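Side-chain contacts in spore coat polysaccharide biosynthesis protein spsE (PDB 1VLI), which probably acts as an N-acylneuraminate-9-phosphate synthase-like enzyme in making the polysaccharide of the Bacillus subtilis spore coat: residues A[363-366]-A[370-373]; A[147-152]-A[335-340]. All blocks are in the same frame, centred on the assembly; numbering follows the deposited sequence.

In the fold
The two contacts illustrate how a small C-terminal module is joined to a TIM barrel and how two of its own loop segments meet. Contact 2 comes first along the chain and spans 182 intervening residues: it sets the start of barrel helix 148-155 against strand 335-338 of the SAF domain. Contact 1 follows, joining two loop segments of that domain after helix 352-356. Their centres lie about 17 Å apart, contact 1 being the farther from the centre of the chain. The antiparallel pair of strands 317-320 and 335-338 links them, since Ile371 packs on both: its CD1 comes within 4.0 Å of Ile335 CG2. Packing thus runs on from the barrel interface into the outer SAF loops.

Contact 1: residues A[363-366]-A[370-373]; sequences RDIP and GIVW
Ile365 and Ile371 each turn CG1 beside the backbone N and anti to the carbonyl carbon, and the second torsion then separates them: CD1 extends onward in Ile365 (chi2 169°) but folds back in Ile371 (chi2 -70°). The result is a methyl-to-methyl meeting, CD1 to CD1 at 4.0 Å, between two side chains that cross at about a right angle. It lies in the SAF, or antifreeze-like, domain, where the chain leaves Pro366 and returns at Gly370 after three residues. No hydrogen bond spans the two segments; each is instead tied by its backbone to a third part of the domain, Ile365 to Ile324 and Ile371 to Ile318. Both isoleucines are buried, and Thr320 of strand 317-320 touches the two of them.

The outer part of the contact is a mixed one. Arg363 starts with CG wedged between the backbone N and the carbonyl carbon (chi1 55°), and from there the chain runs extended to NE, carrying the guanidinium along to Val372. Its charge is met by Asp375, whose OD1 forms a salt bridge with NE while OD2 takes a weak hydrogen bond from Val372 N. One carboxylate therefore serves both segments and probably steadies the arginine's terminal group. NH2, which also hydrogen-bonds just beyond the segments, lies 3.6 Å from Val372 CG1, an oblique approach to the guanidinium plane.

Contact 2: residues A[147-152]-A[335-340]; sequences HLPLLK and IAVLRP
Strand 335-338 meets the chain just where helix 148-155 begins, bringing the CA atoms of His147, at the N-cap position, and Val337 to 6.9 Å of each other. Val337 points its side chain at the helix start and supplies more of the buried surface than any other residue here. Its CG1 stands anti to the backbone N (chi1 174°) and sits almost squarely over the imidazole of His147, 3.3 Å from the ring centroid and only 10° off the normal. This is a CH-pi contact in which a single methyl is centred over the ring, ND1 and CE1 being nearest, both 3.4 Å from Val337 CG1. The opposite face is filled from within the helix by Leu150 CB, 3.2 Å above the plane, while Pro149 CD lies at the ring edge, in plane. With an aliphatic group over each face, the imidazole is probably restricted in how far it can turn about its CB-CG bond. Pro149 also reaches the strand itself, its CG lying 4.4 Å from Val337 CG2, a looser apolar touch beside the CH-pi contact.

The interface joins the NeuB-type TIM barrel to the SAF domain. Phe352 of helix 352-356 packs on both Pro149 and Val337, and Arg316, touched by His147, gives a hydrogen bond from NH1 to Val337 O. Strand 317-320 pairs antiparallel with 335-338, while helix 170-181 packs on Leu148 and Leu151 of helix 148-155.

Contact 1: residues A[363-366]-A[370-373]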
loop_
_atom_site.group_PDB
_atom_site.type_symbol
_atom_site.label_atom_id
_atom_site.label_comp_id
_atom_site.label_asym_id
_atom_site.label_seq_id
_atom_site.Cartn_x
_atom_site.Cartn_y
_atom_site.Cartn_z
ATOM N N ARG A 363 -12.792 30.162 -13.934
ATOM C CA ARG A 363 -12.233 31.279 -13.177
ATOM C C ARG A 363 -10.770 30.977 -12.880
ATOM O O ARG A 363 -10.348 29.821 -12.959
ATOM C CB ARG A 363 -12.979 31.466 -11.861
ATOM C CG ARG A 363 -13.018 30.205 -10.984
ATOM C CD ARG A 363 -13.967 30.317 -9.806
ATOM N NE ARG A 363 -13.688 29.344 -8.749
ATOM C CZ ARG A 363 -14.333 29.319 -7.583
ATOM N NH1 ARG A 363 -15.282 30.216 -7.341
ATOM N NH2 ARG A 363 -14.045 28.406 -6.658
ATOM N N ASP A 364 -10.020 32.007 -12.506
ATOM C CA ASP A 364 -8.646 31.853 -12.050
ATOM C C ASP A 364 -8.533 30.884 -10.877
ATOM O O ASP A 364 -9.296 30.980 -9.932
ATOM C CB ASP A 364 -8.105 33.201 -11.589
ATOM C CG ASP A 364 -8.008 34.218 -12.716
ATOM O OD1 ASP A 364 -8.149 33.842 -13.909
ATOM O OD2 ASP A 364 -7.780 35.420 -12.476
ATOM N N ILE A 365 -7.577 29.966 -10.933
ATOM C CA ILE A 365 -7.294 29.091 -9.800
ATOM C C ILE A 365 -5.839 29.313 -9.401
ATOM O O ILE A 365 -4.950 29.256 -10.259
ATOM C CB ILE A 365 -7.537 27.629 -10.166
ATOM C CG1 ILE A 365 -8.776 27.505 -11.062
ATOM C CG2 ILE A 365 -7.695 26.792 -8.905
ATOM C CD1 ILE A 365 -8.972 26.143 -11.694
ATOM N N PRO A 366 -5.590 29.618 -8.124
ATOM C CA PRO A 366 -4.216 29.742 -7.627
ATOM C C PRO A 366 -3.454 28.402 -7.730
ATOM O O PRO A 366 -4.079 27.336 -7.783
ATOM C CB PRO A 366 -4.416 30.150 -6.163
ATOM C CG PRO A 366 -5.818 30.741 -6.111
ATOM C CD PRO A 366 -6.593 29.910 -7.077
ATOM N N GLY A 370 -6.591 22.737 -4.257
ATOM C CA GLY A 370 -7.418 21.663 -4.724
ATOM C C GLY A 370 -8.567 22.190 -5.559
ATOM O O GLY A 370 -9.252 23.153 -5.163
ATOM N N ILE A 371 -8.781 21.529 -6.699
ATOM C CA ILE A 371 -9.881 21.813 -7.610
ATOM C C ILE A 371 -11.207 21.534 -6.942
ATOM O O ILE A 371 -11.348 20.610 -6.181
ATOM C CB ILE A 371 -9.780 20.958 -8.877
ATOM C CG1 ILE A 371 -8.446 21.194 -9.569
ATOM C CG2 ILE A 371 -10.911 21.315 -9.856
ATOM C CD1 ILE A 371 -8.349 22.532 -10.181
ATOM N N VAL A 372 -12.190 22.317 -7.326
ATOM C CA VAL A 372 -13.460 22.428 -6.677
ATOM C C VAL A 372 -14.458 22.621 -7.845
ATOM O O VAL A 372 -14.041 22.916 -8.965
ATOM C CB VAL A 372 -13.361 23.647 -5.726
ATOM C CG1 VAL A 372 -14.185 24.813 -6.191
ATOM C CG2 VAL A 372 -13.554 23.252 -4.258
ATOM N N TRP A 373 -15.753 22.416 -7.615
ATOM C CA TRP A 373 -16.718 22.427 -8.723
ATOM C C TRP A 373 -16.890 23.803 -9.311
ATOM O O TRP A 373 -17.081 23.967 -10.522
ATOM C CB TRP A 373 -18.071 21.866 -8.280
ATOM C CG TRP A 373 -18.070 20.386 -8.221
ATOM C CD1 TRP A 373 -18.142 19.610 -7.100
ATOM C CD2 TRP A 373 -17.948 19.479 -9.332
ATOM N NE1 TRP A 373 -18.075 18.275 -7.444
ATOM C CE2 TRP A 373 -17.956 18.168 -8.809
ATOM C CE3 TRP A 373 -17.812 19.644 -10.722
ATOM C CZ2 TRP A 373 -17.871 17.032 -9.622
ATOM C CZ3 TRP A 373 -17.700 18.502 -11.529
ATOM C CH2 TRP A 373 -17.732 17.227 -10.974
#

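Contact 2: residues A[147-152]-A[335-340]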
loop_
_atom_site.group_PDB
_atom_site.type_symbol
_atom_site.label_atom_id
_atom_site.label_comp_id
_atom_site.label_asym_id
_atom_site.label_seq_id
_atom_site.Cartn_x
_atom_site.Cartn_y
_atom_site.Cartn_z
ATOM N N HIS A 147 -6.383 6.751 -6.288
ATOM C CA HIS A 147 -5.586 7.275 -7.373
ATOM C C HIS A 147 -5.875 6.411 -8.571
ATOM O O HIS A 147 -5.047 5.561 -8.994
ATOM C CB HIS A 147 -4.099 7.228 -7.034
ATOM C CG HIS A 147 -3.246 8.029 -7.957
ATOM N ND1 HIS A 147 -3.636 8.363 -9.239
ATOM C CD2 HIS A 147 -2.021 8.575 -7.780
ATOM C CE1 HIS A 147 -2.686 9.079 -9.812
ATOM N NE2 HIS A 147 -1.690 9.213 -8.953
ATOM N N LEU A 148 -7.048 6.648 -9.134
ATOM C CA LEU A 148 -7.591 5.809 -10.188
ATOM C C LEU A 148 -6.738 5.816 -11.461
ATOM O O LEU A 148 -6.530 4.755 -12.045
ATOM C CB LEU A 148 -9.066 6.150 -10.464
ATOM C CG LEU A 148 -10.070 6.082 -9.286
ATOM C CD1 LEU A 148 -11.453 6.078 -9.880
ATOM C CD2 LEU A 148 -9.912 4.848 -8.333
ATOM N N PRO A 149 -6.226 6.964 -11.903
ATOM C CA PRO A 149 -5.294 6.953 -13.048
ATOM C C PRO A 149 -4.052 6.088 -12.765
ATOM O O PRO A 149 -3.623 5.325 -13.638
ATOM C CB PRO A 149 -4.964 8.434 -13.247
ATOM C CG PRO A 149 -6.193 9.174 -12.636
ATOM C CD PRO A 149 -6.471 8.340 -11.422
ATOM N N LEU A 150 -3.526 6.154 -11.541
ATOM C CA LEU A 150 -2.444 5.263 -11.148
ATOM C C LEU A 150 -2.865 3.799 -11.149
ATOM O O LEU A 150 -2.116 2.947 -11.637
ATOM C CB LEU A 150 -1.857 5.641 -9.787
ATOM C CG LEU A 150 -0.804 4.663 -9.233
ATOM C CD1 LEU A 150 0.525 4.618 -10.118
ATOM C CD2 LEU A 150 -0.497 4.938 -7.782
ATOM N N LEU A 151 -4.047 3.484 -10.618
ATOM C CA LEU A 151 -4.460 2.083 -10.565
ATOM C C LEU A 151 -4.594 1.512 -11.973
ATOM O O LEU A 151 -4.285 0.364 -12.200
ATOM C CB LEU A 151 -5.770 1.894 -9.763
ATOM C CG LEU A 151 -5.732 2.308 -8.290
ATOM C CD1 LEU A 151 -7.132 2.226 -7.675
ATOM C CD2 LEU A 151 -4.715 1.495 -7.444
ATOM N N LYS A 152 -5.083 2.326 -12.904
ATOM C CA LYS A 152 -5.286 1.950 -14.298
ATOM C C LYS A 152 -3.929 1.733 -14.966
ATOM O O LYS A 152 -3.734 0.801 -15.737
ATOM C CB LYS A 152 -6.033 3.094 -14.974
ATOM C CG LYS A 152 -6.759 2.770 -16.259
ATOM C CD LYS A 152 -7.254 4.064 -16.935
ATOM C CE LYS A 152 -8.249 3.802 -18.086
ATOM N NZ LYS A 152 -9.511 4.631 -18.000
ATOM N N ILE A 335 -2.548 20.497 -13.669
ATOM C CA ILE A 335 -3.166 19.791 -12.552
ATOM C C ILE A 335 -2.566 18.394 -12.360
ATOM O O ILE A 335 -2.085 17.786 -13.328
ATOM C CB ILE A 335 -4.728 19.716 -12.691
ATOM C CG1 ILE A 335 -5.147 19.194 -14.073
ATOM C CG2 ILE A 335 -5.373 21.074 -12.379
ATOM C CD1 ILE A 335 -6.498 18.517 -14.070
ATOM N N ALA A 336 -2.622 17.889 -11.118
ATOM C CA ALA A 336 -2.098 16.567 -10.801
ATOM C C ALA A 336 -2.887 15.904 -9.683
ATOM O O ALA A 336 -3.549 16.580 -8.900
ATOM C CB ALA A 336 -0.600 16.626 -10.454
ATOM N N VAL A 337 -2.835 14.574 -9.643
ATOM C CA VAL A 337 -3.461 13.765 -8.585
ATOM C C VAL A 337 -2.451 13.648 -7.420
ATOM O O VAL A 337 -1.428 12.931 -7.527
ATOM C CB VAL A 337 -3.855 12.397 -9.156
ATOM C CG1 VAL A 337 -4.378 11.420 -8.072
ATOM C CG2 VAL A 337 -4.869 12.575 -10.251
ATOM N N LEU A 338 -2.704 14.405 -6.345
ATOM C CA LEU A 338 -1.734 14.569 -5.245
ATOM C C LEU A 338 -2.403 14.384 -3.880
ATOM O O LEU A 338 -3.615 14.410 -3.783
ATOM C CB LEU A 338 -1.045 15.937 -5.335
ATOM C CG LEU A 338 -0.198 16.154 -6.592
ATOM C CD1 LEU A 338 -0.017 17.623 -6.869
ATOM C CD2 LEU A 338 1.145 15.455 -6.498
ATOM N N ARG A 339 -1.615 14.148 -2.839
ATOM C CA ARG A 339 -2.133 14.106 -1.488
ATOM C C ARG A 339 -2.247 15.554 -1.003
ATOM O O ARG A 339 -1.366 16.388 -1.291
ATOM C CB ARG A 339 -1.190 13.343 -0.572
ATOM C CG ARG A 339 -1.068 11.860 -0.831
ATOM C CD ARG A 339 -0.161 11.217 0.177
ATOM N NE ARG A 339 0.090 9.820 -0.118
ATOM C CZ ARG A 339 0.483 8.935 0.784
ATOM N NH1 ARG A 339 0.677 9.301 2.044
ATOM N NH2 ARG A 339 0.656 7.676 0.432
ATOM N N PRO A 340 -3.328 15.865 -0.291
ATOM C CA PRO A 340 -3.596 17.240 0.130
ATOM C C PRO A 340 -2.592 17.822 1.128
ATOM O O PRO A 340 -2.401 19.037 1.154
ATOM C CB PRO A 340 -5.003 17.159 0.759
ATOM C CG PRO A 340 -5.221 15.782 1.075
ATOM C CD PRO A 340 -4.394 14.944 0.126
#